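Side-chain contact in beta-lactamase II (Erythrobacter litoralis, PDB 6V72), which probably hydrolyses the amide bond of beta-lactam antibiotics as a zinc-dependent class B enzyme, giving substituted beta-amino acids: residues G183-A188 with A203-S208. Residues are numbered along the deposited sequence; the frame is centred on the assembly and turned at random. Where two conformers were deposited one is given.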
loop_
_atom_site.group_PDB
_atom_site.type_symbol
_atom_site.label_atom_id
_atom_site.label_comp_id
_atom_site.label_asym_id
_atom_site.label_seq_id
_atom_site.Cartn_x
_atom_site.Cartn_y
_atom_site.Cartn_z
ATOM N N GLY A 183 -9.669 4.200 13.643
ATOM C CA GLY A 183 -9.686 2.895 13.003
ATOM C C GLY A 183 -8.575 2.733 11.974
ATOM O O GLY A 183 -7.451 3.188 12.161
ATOM N N CYS A 184 -8.886 2.058 10.867
ATOM C CA CYS A 184 -7.897 1.835 9.824
ATOM C C CYS A 184 -7.800 2.984 8.843
ATOM O O CYS A 184 -6.954 2.937 7.946
ATOM C CB CYS A 184 -8.196 0.559 9.051
ATOM S SG CYS A 184 -7.728 -0.983 9.934
HETATM N N MSE A 185 -8.617 4.010 9.006
HETATM C CA MSE A 185 -8.627 5.110 8.077
HETATM C C MSE A 185 -7.483 6.093 8.339
HETATM O O MSE A 185 -6.940 6.687 7.407
HETATM C CB MSE A 185 -9.977 5.791 8.173
HETATM C CG MSE A 185 -10.096 7.118 7.532
HETATM SE SE MSE A 185 -11.947 7.604 7.859
HETATM C CE MSE A 185 -12.580 6.025 8.810
ATOM N N ILE A 186 -7.116 6.250 9.615
ATOM C CA ILE A 186 -6.115 7.225 10.038
ATOM C C ILE A 186 -4.783 6.516 10.188
ATOM O O ILE A 186 -4.707 5.421 10.782
ATOM C CB ILE A 186 -6.537 7.913 11.352
ATOM C CG1 ILE A 186 -7.865 8.654 11.153
ATOM C CG2 ILE A 186 -5.457 8.893 11.858
ATOM C CD1 ILE A 186 -7.788 9.837 10.166
ATOM N N LYS A 187 -3.743 7.118 9.613
ATOM C CA LYS A 187 -2.374 6.632 9.642
ATOM C C LYS A 187 -1.502 7.599 10.422
ATOM O O LYS A 187 -1.908 8.721 10.740
ATOM C CB LYS A 187 -1.801 6.493 8.230
ATOM C CG LYS A 187 -2.636 5.733 7.257
ATOM C CD LYS A 187 -3.099 4.401 7.788
ATOM C CE LYS A 187 -3.681 3.628 6.639
ATOM N NZ LYS A 187 -4.478 2.469 7.081
ATOM N N ALA A 188 -0.257 7.184 10.633
ATOM C CA ALA A 188 0.627 7.911 11.535
ATOM C C ALA A 188 1.013 9.262 10.946
ATOM O O ALA A 188 1.008 9.454 9.729
ATOM C CB ALA A 188 1.888 7.094 11.818
ATOM N N ALA A 203 -11.633 8.059 -4.106
ATOM C CA ALA A 203 -12.121 9.392 -4.430
ATOM C C ALA A 203 -12.678 10.092 -3.202
ATOM O O ALA A 203 -12.564 11.320 -3.091
ATOM C CB ALA A 203 -13.188 9.319 -5.516
ATOM N N ALA A 204 -13.263 9.333 -2.266
ATOM C CA ALA A 204 -13.925 9.909 -1.104
ATOM C C ALA A 204 -13.000 10.060 0.088
ATOM O O ALA A 204 -13.342 10.798 1.020
ATOM C CB ALA A 204 -15.128 9.053 -0.685
ATOM N N TYR A 205 -11.825 9.419 0.042
ATOM C CA TYR A 205 -10.989 9.270 1.234
ATOM C C TYR A 205 -10.683 10.620 1.875
ATOM O O TYR A 205 -10.844 10.796 3.091
ATOM C CB TYR A 205 -9.701 8.532 0.857
ATOM C CG TYR A 205 -8.986 7.784 1.969
ATOM C CD1 TYR A 205 -8.647 8.404 3.168
ATOM C CD2 TYR A 205 -8.607 6.460 1.785
ATOM C CE1 TYR A 205 -7.961 7.721 4.152
ATOM C CE2 TYR A 205 -7.944 5.762 2.758
ATOM C CZ TYR A 205 -7.631 6.385 3.947
ATOM O OH TYR A 205 -6.954 5.653 4.910
ATOM N N ALA A 206 -10.248 11.598 1.081
ATOM C CA ALA A 206 -9.850 12.863 1.684
ATOM C C ALA A 206 -11.022 13.563 2.373
ATOM O O ALA A 206 -10.873 14.072 3.490
ATOM C CB ALA A 206 -9.235 13.777 0.616
ATOM N N GLN A 207 -12.195 13.602 1.732
ATOM C CA GLN A 207 -13.328 14.245 2.383
ATOM C C GLN A 207 -13.755 13.481 3.628
ATOM O O GLN A 207 -14.160 14.089 4.620
ATOM C CB GLN A 207 -14.509 14.381 1.421
ATOM C CG GLN A 207 -15.670 15.168 2.013
ATOM C CD GLN A 207 -15.259 16.580 2.438
ATOM O OE1 GLN A 207 -14.542 17.299 1.710
ATOM N NE2 GLN A 207 -15.705 16.985 3.612
ATOM N N SER A 208 -13.680 12.149 3.600
ATOM C CA SER A 208 -14.025 11.397 4.805
ATOM C C SER A 208 -13.073 11.717 5.943
ATOM O O SER A 208 -13.493 11.814 7.102
ATOM C CB SER A 208 -14.044 9.898 4.508
ATOM O OG SER A 208 -14.974 9.621 3.450
HETATM O O HOH W 1 -5.918 3.124 4.332
#
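The phenol OH of Y205 is gripped twice: it donates to the backbone O of M185 over 2.7 Å and accepts a hydrogen bond from a water 2.8 Å from that same OH. Both partners lie at the ring edge, near its plane, where a phenol O-H prefers to point. At the carbonyl of M185 the approach is bent, with a C=O...OH angle of 121°. With its CG roughly anti to the backbone N (chi1 -156°), Y205 reaches the backbone of the buried residue M185, the long rigid ring delivering a polar end there. Its flank is apolar: in the conformer given, CE1 meets CG of M185, a selenomethionine in this crystal, at 4.0 Å, each side chain heading past the other.

K187 completes the polar cluster. Two successive bends near the backbone, then an extended end, bring NZ back to donate to the O of C184 at 2.7 Å, a reach that suits a long lysine, while the water joins NZ weakly to the phenol. The side chain of C184 is a zinc ligand of this enzyme, although no zinc is bound to this chain here; it lies beside those of H96 and H226. The contact ties the loop after strand 179-181 to helix 205-215, with helix 233-243 packing against both through A234 on I186 and through T238 and A242 on Y205.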